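Local coordinates for peptidase S9 prolyl oligopeptidase catalytic domain-containing protein (Pyrococcus horikoshii, PDB 4HXF), which is an acylaminoacyl peptidase, probably a serine protease of the prolyl oligopeptidase family, that forms a self-compartmentalizing hexamer and selects its substrates through multimerization, at residues P171-G176 / P194-Y199; H189-P194 / F214-F219; K397-L402 / M590-L595; P537-H542 / M597-R602. All blocks are in the same frame, centred on the assembly; numbering follows the deposited sequence.

Contact 1: P171-G176 / P194-Y199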
# COMPACT_ATOMS: atom_id res chain seq x y z
N PRO A 171 -29.90 29.30 5.69
CA PRO A 171 -29.14 29.25 6.94
C PRO A 171 -29.04 27.91 7.63
O PRO A 171 -29.84 26.98 7.29
CB PRO A 171 -29.95 30.25 7.83
CG PRO A 171 -30.59 31.15 6.84
CD PRO A 171 -31.02 30.25 5.71
N ARG A 172 -27.99 27.69 8.47
CA ARG A 172 -27.79 26.45 9.20
C ARG A 172 -29.11 26.10 9.97
O ARG A 172 -29.87 27.05 10.38
CB ARG A 172 -26.52 26.46 10.21
CG ARG A 172 -26.65 27.34 11.35
CD ARG A 172 -25.29 27.30 12.14
NE ARG A 172 -24.38 28.05 11.37
CZ ARG A 172 -23.28 28.60 11.87
NH1 ARG A 172 -23.03 28.43 13.11
NH2 ARG A 172 -22.50 29.33 11.15
N PHE A 173 -29.34 24.82 10.13
CA PHE A 173 -30.46 24.27 10.86
C PHE A 173 -31.79 24.54 10.17
O PHE A 173 -32.80 24.57 10.84
CB PHE A 173 -30.39 24.83 12.29
CG PHE A 173 -29.92 23.89 13.31
CD1 PHE A 173 -30.74 23.52 14.35
CD2 PHE A 173 -28.69 23.34 13.20
CE1 PHE A 173 -30.28 22.61 15.29
CE2 PHE A 173 -28.22 22.47 14.17
CZ PHE A 173 -29.01 22.17 15.21
N SER A 174 -31.82 24.64 8.84
CA SER A 174 -33.03 24.66 8.08
C SER A 174 -33.44 23.27 7.70
O SER A 174 -32.65 22.29 7.70
CB SER A 174 -32.92 25.57 6.86
OG SER A 174 -32.63 26.95 7.22
N SER A 175 -34.71 23.10 7.43
CA SER A 175 -35.23 21.80 7.02
C SER A 175 -36.21 21.97 5.84
O SER A 175 -36.68 23.06 5.54
CB SER A 175 -35.87 21.02 8.18
OG SER A 175 -36.97 21.71 8.60
N GLY A 176 -36.54 20.89 5.16
CA GLY A 176 -37.41 20.91 3.99
C GLY A 176 -38.12 19.64 3.78
O GLY A 176 -37.55 18.62 4.00
N PRO A 194 -29.94 33.66 15.83
CA PRO A 194 -31.03 32.75 15.41
C PRO A 194 -31.79 32.18 16.59
O PRO A 194 -31.20 31.81 17.59
CB PRO A 194 -30.32 31.64 14.58
CG PRO A 194 -29.00 32.23 14.25
CD PRO A 194 -28.63 33.14 15.41
N ARG A 195 -33.11 32.12 16.45
CA ARG A 195 -33.99 31.65 17.54
C ARG A 195 -34.25 30.14 17.49
O ARG A 195 -35.39 29.61 17.32
CB ARG A 195 -35.26 32.47 17.52
CG ARG A 195 -35.10 33.94 17.46
CD ARG A 195 -34.41 34.52 18.70
NE ARG A 195 -35.01 34.22 19.99
CZ ARG A 195 -36.00 34.95 20.52
NH1 ARG A 195 -36.55 35.94 19.84
NH2 ARG A 195 -36.45 34.63 21.73
N TYR A 196 -33.16 29.39 17.59
CA TYR A 196 -33.19 27.96 17.46
C TYR A 196 -34.13 27.32 18.41
O TYR A 196 -34.17 27.75 19.53
CB TYR A 196 -31.82 27.41 17.76
CG TYR A 196 -30.71 27.84 16.84
CD1 TYR A 196 -29.68 28.64 17.29
CD2 TYR A 196 -30.75 27.50 15.52
CE1 TYR A 196 -28.64 28.97 16.42
CE2 TYR A 196 -29.73 27.86 14.62
CZ TYR A 196 -28.64 28.57 15.12
OH TYR A 196 -27.66 28.93 14.19
N PHE A 197 -34.97 26.41 17.92
CA PHE A 197 -35.96 25.60 18.73
C PHE A 197 -37.09 26.49 19.24
O PHE A 197 -37.92 26.03 19.99
CB PHE A 197 -35.35 24.71 19.83
CG PHE A 197 -34.45 23.63 19.32
CD1 PHE A 197 -33.10 23.89 19.12
CD2 PHE A 197 -34.94 22.36 19.07
CE1 PHE A 197 -32.23 22.91 18.65
CE2 PHE A 197 -34.08 21.36 18.58
CZ PHE A 197 -32.74 21.63 18.38
N LYS A 198 -37.17 27.73 18.83
CA LYS A 198 -38.16 28.69 19.29
C LYS A 198 -38.97 29.38 18.22
O LYS A 198 -40.25 29.26 18.26
CB LYS A 198 -37.62 29.73 20.28
CG LYS A 198 -38.70 30.81 20.65
CD LYS A 198 -39.55 30.48 21.84
CE LYS A 198 -38.76 30.61 23.14
NZ LYS A 198 -38.52 31.84 23.93
N TYR A 199 -38.31 30.03 17.24
CA TYR A 199 -39.03 30.61 16.14
C TYR A 199 -38.46 30.27 14.79
O TYR A 199 -37.27 30.24 14.63
CB TYR A 199 -39.04 32.11 16.27
CG TYR A 199 -39.73 32.62 17.54
CD1 TYR A 199 -39.05 33.38 18.44
CD2 TYR A 199 -41.10 32.41 17.79
CE1 TYR A 199 -39.63 33.84 19.65
CE2 TYR A 199 -41.70 32.94 18.97
CZ TYR A 199 -40.95 33.68 19.88
OH TYR A 199 -41.46 34.20 21.11

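Contact 2: H189-P194 / F214-F219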
# COMPACT_ATOMS: atom_id res chain seq x y z
N HIS A 189 -35.70 31.62 12.66
CA HIS A 189 -35.88 33.03 12.55
C HIS A 189 -34.71 33.75 13.18
O HIS A 189 -34.31 33.35 14.24
CB HIS A 189 -37.21 33.44 13.26
CG HIS A 189 -37.46 34.90 13.20
ND1 HIS A 189 -38.10 35.51 12.18
CD2 HIS A 189 -37.10 35.92 14.11
CE1 HIS A 189 -38.12 36.84 12.43
NE2 HIS A 189 -37.48 37.07 13.59
N ARG A 190 -34.28 34.83 12.55
CA ARG A 190 -33.12 35.55 13.10
C ARG A 190 -33.52 36.86 13.78
O ARG A 190 -34.08 37.75 13.12
CB ARG A 190 -32.06 35.83 12.04
CG ARG A 190 -30.76 36.38 12.68
CD ARG A 190 -29.68 36.69 11.58
NE ARG A 190 -29.20 35.48 10.88
CZ ARG A 190 -28.21 34.71 11.35
NH1 ARG A 190 -27.64 35.03 12.46
NH2 ARG A 190 -27.89 33.60 10.73
N ASP A 191 -33.22 37.00 15.06
CA ASP A 191 -33.28 38.32 15.77
C ASP A 191 -31.84 38.76 16.06
O ASP A 191 -31.11 38.94 15.10
CB ASP A 191 -34.10 38.22 17.02
CG ASP A 191 -35.65 37.94 16.68
OD1 ASP A 191 -36.15 38.54 15.80
OD2 ASP A 191 -36.20 37.20 17.39
N VAL A 192 -31.40 38.90 17.32
CA VAL A 192 -29.93 39.28 17.56
C VAL A 192 -29.07 38.03 17.18
O VAL A 192 -28.07 38.17 16.53
CB VAL A 192 -29.74 39.68 18.98
CG1 VAL A 192 -28.24 39.89 19.31
CG2 VAL A 192 -30.48 41.02 19.23
N ILE A 193 -29.63 36.85 17.48
CA ILE A 193 -29.12 35.59 17.08
C ILE A 193 -30.25 34.78 16.48
O ILE A 193 -31.44 35.11 16.63
CB ILE A 193 -28.46 34.85 18.23
CG1 ILE A 193 -29.38 34.48 19.37
CG2 ILE A 193 -27.31 35.78 18.80
CD1 ILE A 193 -28.81 33.43 20.41
N PRO A 194 -29.94 33.66 15.83
CA PRO A 194 -31.03 32.75 15.41
C PRO A 194 -31.79 32.18 16.59
O PRO A 194 -31.20 31.81 17.59
CB PRO A 194 -30.32 31.64 14.58
CG PRO A 194 -29.00 32.23 14.25
CD PRO A 194 -28.63 33.14 15.41
N PHE A 214 -45.22 31.77 6.75
CA PHE A 214 -45.26 32.16 8.13
C PHE A 214 -44.04 32.88 8.53
O PHE A 214 -42.90 32.54 8.14
CB PHE A 214 -45.39 30.94 9.11
CG PHE A 214 -46.66 30.19 8.98
CD1 PHE A 214 -46.72 29.06 8.20
CD2 PHE A 214 -47.86 30.67 9.56
CE1 PHE A 214 -47.91 28.37 7.96
CE2 PHE A 214 -49.07 29.95 9.36
CZ PHE A 214 -49.07 28.82 8.56
N GLU A 215 -44.20 33.82 9.47
CA GLU A 215 -43.08 34.56 9.96
C GLU A 215 -43.03 34.49 11.46
O GLU A 215 -44.04 34.86 12.11
CB GLU A 215 -43.28 36.00 9.50
CG GLU A 215 -42.40 36.93 10.23
CD GLU A 215 -41.18 37.30 9.47
OE1 GLU A 215 -41.37 38.10 8.49
OE2 GLU A 215 -40.09 36.89 9.91
N LYS A 216 -41.90 34.08 12.03
CA LYS A 216 -41.63 34.03 13.47
C LYS A 216 -42.71 33.24 14.21
O LYS A 216 -43.41 33.78 15.14
CB LYS A 216 -41.41 35.42 14.04
CG LYS A 216 -40.76 35.43 15.38
CD LYS A 216 -40.31 36.89 15.77
CE LYS A 216 -39.57 36.94 17.04
NZ LYS A 216 -38.77 38.25 17.00
N VAL A 217 -42.86 32.00 13.78
CA VAL A 217 -43.87 31.09 14.40
C VAL A 217 -43.08 30.01 15.16
O VAL A 217 -41.87 29.75 14.87
CB VAL A 217 -44.78 30.46 13.39
CG1 VAL A 217 -45.80 31.53 12.89
CG2 VAL A 217 -43.97 29.80 12.28
N SER A 218 -43.72 29.30 16.13
CA SER A 218 -42.96 28.36 16.98
C SER A 218 -43.31 26.96 16.52
O SER A 218 -43.30 26.02 17.33
CB SER A 218 -43.33 28.58 18.48
OG SER A 218 -42.82 29.83 18.92
N PHE A 219 -43.58 26.77 15.22
CA PHE A 219 -43.70 25.45 14.62
C PHE A 219 -42.93 25.37 13.34
O PHE A 219 -42.56 26.42 12.78
CB PHE A 219 -45.12 24.97 14.44
CG PHE A 219 -46.14 25.97 13.88
CD1 PHE A 219 -47.44 25.97 14.44
CD2 PHE A 219 -45.94 26.65 12.72
CE1 PHE A 219 -48.44 26.79 13.86
CE2 PHE A 219 -46.92 27.52 12.16
CZ PHE A 219 -48.15 27.56 12.74

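Contact 3: K397-L402 / M590-L595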
# COMPACT_ATOMS: atom_id res chain seq x y z
N LYS A 397 -33.65 -0.00 29.39
CA LYS A 397 -32.44 0.74 29.89
C LYS A 397 -31.39 -0.26 30.37
O LYS A 397 -31.53 -0.96 31.39
CB LYS A 397 -32.75 1.72 31.00
CG LYS A 397 -31.46 2.41 31.59
CD LYS A 397 -30.87 3.54 30.82
CE LYS A 397 -29.75 4.29 31.64
NZ LYS A 397 -28.81 5.06 30.74
N TYR A 398 -30.38 -0.45 29.52
CA TYR A 398 -29.39 -1.51 29.72
C TYR A 398 -28.75 -1.54 31.10
O TYR A 398 -28.74 -2.66 31.73
CB TYR A 398 -28.28 -1.33 28.73
CG TYR A 398 -27.26 -2.46 28.67
CD1 TYR A 398 -27.51 -3.59 28.02
CD2 TYR A 398 -26.02 -2.29 29.29
CE1 TYR A 398 -26.58 -4.61 27.93
CE2 TYR A 398 -25.11 -3.28 29.23
CZ TYR A 398 -25.37 -4.42 28.52
OH TYR A 398 -24.41 -5.41 28.39
N GLU A 399 -28.37 -0.34 31.59
CA GLU A 399 -27.66 -0.33 32.84
C GLU A 399 -28.56 -0.82 33.96
O GLU A 399 -28.09 -1.39 34.95
CB GLU A 399 -27.14 1.01 33.23
CG GLU A 399 -26.07 1.57 32.36
CD GLU A 399 -26.60 2.32 31.16
OE1 GLU A 399 -27.73 2.06 30.69
OE2 GLU A 399 -25.80 3.16 30.64
N MET A 400 -29.90 -0.58 33.85
CA MET A 400 -30.76 -0.97 34.93
C MET A 400 -30.89 -2.45 35.00
O MET A 400 -30.86 -3.06 36.03
CB MET A 400 -32.15 -0.32 34.78
CG MET A 400 -32.01 1.20 34.90
SD MET A 400 -33.72 1.88 34.77
CE MET A 400 -33.36 3.60 35.14
N GLN A 401 -31.08 -3.12 33.84
CA GLN A 401 -31.12 -4.56 33.80
C GLN A 401 -29.85 -5.21 34.23
O GLN A 401 -29.85 -6.15 35.05
CB GLN A 401 -31.54 -5.13 32.45
CG GLN A 401 -32.88 -4.64 31.94
CD GLN A 401 -34.00 -5.18 32.78
OE1 GLN A 401 -34.02 -6.37 33.07
NE2 GLN A 401 -34.92 -4.31 33.19
N LEU A 402 -28.73 -4.65 33.76
CA LEU A 402 -27.42 -5.15 34.10
C LEU A 402 -27.16 -5.05 35.61
O LEU A 402 -26.79 -6.06 36.23
CB LEU A 402 -26.36 -4.28 33.43
CG LEU A 402 -24.88 -4.57 33.73
CD1 LEU A 402 -24.37 -5.98 33.47
CD2 LEU A 402 -24.01 -3.45 33.07
N MET A 590 -18.58 -0.75 25.61
CA MET A 590 -18.23 -1.90 26.47
C MET A 590 -17.37 -1.44 27.68
O MET A 590 -17.61 -1.82 28.83
CB MET A 590 -17.52 -2.90 25.62
CG MET A 590 -17.11 -4.12 26.36
SD MET A 590 -15.49 -4.00 27.11
CE MET A 590 -14.44 -3.56 25.71
N LYS A 591 -16.39 -0.58 27.38
CA LYS A 591 -15.43 -0.09 28.41
C LYS A 591 -16.17 0.82 29.36
O LYS A 591 -15.97 0.70 30.60
CB LYS A 591 -14.22 0.65 27.84
CG LYS A 591 -13.26 -0.33 27.10
CD LYS A 591 -12.12 0.42 26.44
CE LYS A 591 -11.21 -0.61 25.84
NZ LYS A 591 -10.12 -0.00 25.04
N ARG A 592 -17.09 1.64 28.88
CA ARG A 592 -17.91 2.44 29.79
C ARG A 592 -18.75 1.57 30.67
O ARG A 592 -18.83 1.82 31.90
CB ARG A 592 -18.80 3.45 29.03
CG ARG A 592 -19.72 4.19 29.96
CD ARG A 592 -20.66 5.14 29.30
NE ARG A 592 -21.79 5.44 30.20
CZ ARG A 592 -22.84 4.65 30.43
NH1 ARG A 592 -23.76 5.01 31.32
NH2 ARG A 592 -23.03 3.53 29.75
N TYR A 593 -19.44 0.57 30.10
CA TYR A 593 -20.25 -0.29 30.94
C TYR A 593 -19.43 -1.01 32.01
O TYR A 593 -19.89 -1.16 33.17
CB TYR A 593 -21.06 -1.30 30.12
CG TYR A 593 -22.16 -0.74 29.20
CD1 TYR A 593 -22.20 -1.08 27.84
CD2 TYR A 593 -23.11 0.07 29.69
CE1 TYR A 593 -23.25 -0.64 27.05
CE2 TYR A 593 -24.14 0.60 28.90
CZ TYR A 593 -24.19 0.21 27.56
OH TYR A 593 -25.21 0.68 26.76
N LYS A 594 -18.20 -1.42 31.68
CA LYS A 594 -17.42 -2.18 32.63
C LYS A 594 -16.94 -1.22 33.75
O LYS A 594 -16.97 -1.53 34.97
CB LYS A 594 -16.23 -2.77 31.90
CG LYS A 594 -15.30 -3.52 32.84
CD LYS A 594 -15.97 -4.68 33.58
CE LYS A 594 -14.96 -5.63 34.24
NZ LYS A 594 -15.55 -6.70 35.11
N LEU A 595 -16.56 0.03 33.38
CA LEU A 595 -16.21 1.08 34.39
C LEU A 595 -17.37 1.35 35.34
O LEU A 595 -17.21 1.43 36.56
CB LEU A 595 -15.79 2.41 33.76
CG LEU A 595 -14.46 2.53 33.03
CD1 LEU A 595 -14.36 3.86 32.28
CD2 LEU A 595 -13.34 2.39 34.09
O HOH W 1 -27.16 2.19 27.86

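Contact 4: P537-H542 / M597-R602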
# COMPACT_ATOMS: atom_id res chain seq x y z
N PRO A 537 -17.38 8.99 47.39
CA PRO A 537 -16.59 8.84 46.15
C PRO A 537 -17.41 9.04 44.88
O PRO A 537 -18.58 8.57 44.80
CB PRO A 537 -16.04 7.42 46.20
CG PRO A 537 -16.82 6.78 47.30
CD PRO A 537 -17.35 7.79 48.22
N LEU A 538 -16.81 9.72 43.94
CA LEU A 538 -17.48 10.12 42.70
C LEU A 538 -16.62 9.75 41.48
O LEU A 538 -15.44 9.99 41.43
CB LEU A 538 -17.72 11.62 42.73
CG LEU A 538 -18.26 12.22 41.42
CD1 LEU A 538 -19.71 11.74 41.08
CD2 LEU A 538 -18.22 13.78 41.59
N LEU A 539 -17.24 9.15 40.51
CA LEU A 539 -16.68 8.92 39.16
C LEU A 539 -17.37 9.84 38.24
O LEU A 539 -18.64 9.84 38.12
CB LEU A 539 -16.90 7.47 38.69
CG LEU A 539 -16.43 7.20 37.27
CD1 LEU A 539 -14.92 7.43 37.01
CD2 LEU A 539 -16.90 5.76 36.93
N LEU A 540 -16.57 10.67 37.59
CA LEU A 540 -17.03 11.55 36.51
C LEU A 540 -16.68 10.92 35.17
O LEU A 540 -15.56 10.40 34.96
CB LEU A 540 -16.38 12.96 36.63
CG LEU A 540 -16.94 13.79 37.77
CD1 LEU A 540 -15.87 14.84 38.23
CD2 LEU A 540 -18.32 14.43 37.35
N ILE A 541 -17.69 10.85 34.26
CA ILE A 541 -17.46 10.34 32.92
C ILE A 541 -17.80 11.46 31.99
O ILE A 541 -18.88 12.10 32.12
CB ILE A 541 -18.39 9.13 32.64
CG1 ILE A 541 -18.01 7.96 33.51
CG2 ILE A 541 -18.26 8.73 31.15
CD1 ILE A 541 -18.87 6.69 33.51
N HIS A 542 -16.95 11.68 30.98
CA HIS A 542 -17.20 12.69 29.97
C HIS A 542 -16.65 12.21 28.64
O HIS A 542 -16.01 11.18 28.56
CB HIS A 542 -16.57 14.02 30.32
CG HIS A 542 -17.44 15.19 29.89
ND1 HIS A 542 -18.38 15.76 30.74
CD2 HIS A 542 -17.56 15.85 28.65
CE1 HIS A 542 -19.00 16.75 30.07
NE2 HIS A 542 -18.58 16.77 28.80
N MET A 597 -20.02 -0.52 36.06
CA MET A 597 -20.37 -1.59 36.97
C MET A 597 -19.29 -1.77 38.04
O MET A 597 -19.64 -1.98 39.21
CB MET A 597 -20.79 -2.90 36.22
CG MET A 597 -19.73 -3.59 35.43
SD MET A 597 -20.43 -4.68 34.08
CE MET A 597 -19.64 -6.10 34.75
N GLU A 598 -18.03 -1.66 37.66
CA GLU A 598 -17.00 -1.85 38.65
C GLU A 598 -16.86 -0.76 39.69
O GLU A 598 -16.57 -1.04 40.85
CB GLU A 598 -15.63 -2.09 38.00
CG GLU A 598 -15.54 -3.41 37.24
CD GLU A 598 -15.85 -4.62 38.12
OE1 GLU A 598 -15.36 -4.62 39.30
OE2 GLU A 598 -16.63 -5.54 37.68
N PHE A 599 -17.16 0.46 39.31
CA PHE A 599 -17.17 1.58 40.29
C PHE A 599 -18.21 1.33 41.36
O PHE A 599 -17.94 1.40 42.53
CB PHE A 599 -17.33 2.92 39.63
CG PHE A 599 -17.00 4.07 40.52
CD1 PHE A 599 -15.66 4.39 40.74
CD2 PHE A 599 -18.02 4.79 41.18
CE1 PHE A 599 -15.35 5.48 41.55
CE2 PHE A 599 -17.68 5.80 42.06
CZ PHE A 599 -16.35 6.16 42.23
N PHE A 600 -19.43 0.91 40.96
CA PHE A 600 -20.43 0.60 41.97
C PHE A 600 -20.10 -0.66 42.77
O PHE A 600 -20.28 -0.66 43.98
CB PHE A 600 -21.84 0.48 41.36
CG PHE A 600 -22.52 1.82 41.15
CD1 PHE A 600 -23.01 2.20 39.91
CD2 PHE A 600 -22.59 2.77 42.18
CE1 PHE A 600 -23.75 3.39 39.76
CE2 PHE A 600 -23.22 4.04 41.97
CZ PHE A 600 -23.78 4.31 40.76
N GLU A 601 -19.53 -1.70 42.13
CA GLU A 601 -19.08 -2.91 42.86
C GLU A 601 -18.08 -2.51 43.98
O GLU A 601 -18.16 -3.08 45.05
CB GLU A 601 -18.42 -3.88 41.88
CG GLU A 601 -19.46 -4.61 40.95
CD GLU A 601 -20.30 -5.61 41.68
OE1 GLU A 601 -21.38 -5.30 42.07
OE2 GLU A 601 -19.79 -6.68 41.95
N ARG A 602 -17.16 -1.61 43.65
CA ARG A 602 -16.02 -1.31 44.49
C ARG A 602 -16.19 -0.10 45.40
O ARG A 602 -15.27 0.15 46.27
CB ARG A 602 -14.73 -1.24 43.67
CG ARG A 602 -14.39 -2.55 42.96
CD ARG A 602 -13.42 -2.38 41.82
NE ARG A 602 -13.23 -3.63 41.10
CZ ARG A 602 -12.30 -4.55 41.34
NH1 ARG A 602 -11.40 -4.45 42.31
NH2 ARG A 602 -12.25 -5.63 40.50

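Contact 1: P171-G176 / P194-Y199
The ring of Tyr-196 has the backbone carbonyl oxygen of Arg-172 at its edge, near the ring plane, while one face carries CB of Pro-194 from its own loop, and the ring of Phe-173 is met near its plane by CE1 of Phe-197. This is a meeting of two loops of the beta-propeller: a type II beta turn from Pro-171 to Ser-174, which leads from the last strand of one four-stranded blade to the first strand of the next, and the loop 194-199 that precedes strand 200-206. Phe-173 sits at the third position of that turn with a positive phi of 66°, and its side chain leaves toward the other loop. Its CB lies 3.9 Å from CE2 of Tyr-196, and the two rings cross steeply, with planes 70° apart. Farther out, CE1 of Phe-173 touches CE1 of Phe-197 at 3.9 Å; Phe-197 also meets the ring of Trp-506 in the hydrolase part of the chain, and its side chain is about 7 Å from the bound inhibitor. At the other end of Tyr-196, OH bonds to the carbonyl oxygen of Val-137. With CG between the backbone N and the carbonyl carbon (chi1 68°), CG and CD of Arg-172 lie beside that hydroxyl, CG 3.4 Å from OH of Tyr-196, and NH2 of the arginine goes on to a salt bridge with Glu-134. Inside the turn, OG of Ser-174 reaches back to O of Pro-171 at 2.8 Å, approaching from above the carbonyl plane.

Contact 2: H189-P194 / F214-F219
Asp-191 OD2 is gripped twice: NZ of Lys-216 comes in on its syn side at 2.8 Å, and Arg-195 makes a second salt bridge to the same oxygen. The other oxygen, OD1, takes a bent bond from NE2 of His-189 at 3.0 Å, the acceptor lying in the imidazole plane but the nitrogen standing above the carboxylate, and a weak one from Lys-216 NZ. To get there the lysine runs extended across one face of the His-189 ring, its CD 3.9 Å from the centroid in a CH-pi contact. Glu-215 folds over at chi2 (99°) and brings OE2 to the ring's edge, 3.2 Å from CE1 of His-189; its OE1 pairs with Lys-212. ND1 of His-189 bonds to OD1 of Asp-201, so both nitrogens have partners and the ring's rotation is fixed. A leucine in place of His-189 would probably leave Asp-201 and Asp-191 OD1 each short of a donor and take away the flat surface under the lysine chain. The contact ties the loop between the second and third strands of a propeller blade to its fourth strand, 209-217, just where Lys-216 and Val-217 face Trp-200 in a G1 beta bulge.

Contact 3: K397-L402 / M590-L595
Helices 398-402 and 590-595 cross at -46° with their axes 11.7 Å apart, Glu-399 and Tyr-593 having the nearest CA atoms, and long side chains reach across between them. CD2 of Tyr-398 comes over one face of the Tyr-593 ring, toward its rim, 3.5 Å from CE2; the pair is oblique, with planes 43° apart and centroids 4.5 Å apart. Past the edge of the Tyr-593 ring runs Glu-399, which bends at chi2 (86°) and so turns its carboxylate to Arg-592. Both terminal guanidinium nitrogens point end-on at a single oxygen: OE2 of Glu-399 is 2.8 Å from NH1 and 2.9 Å from NH2, met on its anti side from opposite faces of a carboxylate that stands nearly perpendicular to the guanidinium.

In the alpha/beta hydrolase fold these helices lie side by side on one face of the central sheet; Met-400 packs on strand 409-413 and Arg-592 on strand 568-573, and NE of Arg-592 forms a salt bridge with Glu-488 of strand 484-488. The other oxygen of Glu-399, OE1, forms a salt bridge with NZ of Lys-397 at 3.2 Å and accepts a bond from a water. That water also bonds to OH of Tyr-593, 2.7 Å away, which has Arg-589 as a further partner. From near the N terminus, Phe-11 meets the Tyr-593 ring, and the Asp-7 carbonyl bonds to Tyr-398 OH.

Contact 4: P537-H542 / M597-R602
Leu-539 and Phe-599 make the heart of this contact, in which the long helix 586-605 of the alpha/beta hydrolase fold lies on strand 538-543 of the central mixed sheet. The first kind of interaction is CH-pi: CB of Leu-539 stands over the middle of the Phe-599 ring, 3.6 Å from its centroid and only 1° off the normal. Next comes apolar packing, in which the two side chains slide past each other in opposite directions. CD2 of Leu-539 reaches CB of Phe-599 at 3.9 Å, and CB of Pro-537 lies 4.2 Å from CZ of the ring. The phenylalanine also touches the strand backbone, CZ coming within 3.6 Å of Leu-539 N, while the carbonyl oxygen of Pro-537 sits at the ring's edge, in its plane, 4.0 Å from CE2. With CG opposite the backbone N (chi1 -165°), the ring is carried out from the helix and laid against the strand. Phe-611 meets it edge-to-face, and Phe-133 of a neighbouring subunit packs on Leu-539. An alanine here in place of Phe-599 is likely to open a gap between helix and sheet, with Leu-539 losing the ring beneath its CB and Phe-611 its aromatic partner. No hydrogen bond crosses between the two segments; the polar groups of the helix pair along it and just past its end. Glu-598 has Lys-594 at OE2, and Arg-602 has Glu-608 at NH1; between them, NE of Arg-602 donates a nearly straight bond of 3.0 Å (160°) to the anti lone pair of Glu-598 OE1.

How the contacts relate
From the N terminus, contact 1 closes first, bringing the turn between two propeller blades up to the loop before strand 200-206 after a short excursion through two strands. Contact 2 opens inside that excursion and ends beyond it, so the two cross; they share Pro-194 and hold one loop between the blade junction and the blade's last strand. Contact 3 comes later and spans most of the hydrolase domain, from helix 398-405 to helix 586-605. Contact 4 starts within this span and ends past it, crossing contact 3 and binding the same long helix to the sheet, their centres 11 Å apart. The two pairs lie on opposite sides of the chain's centre.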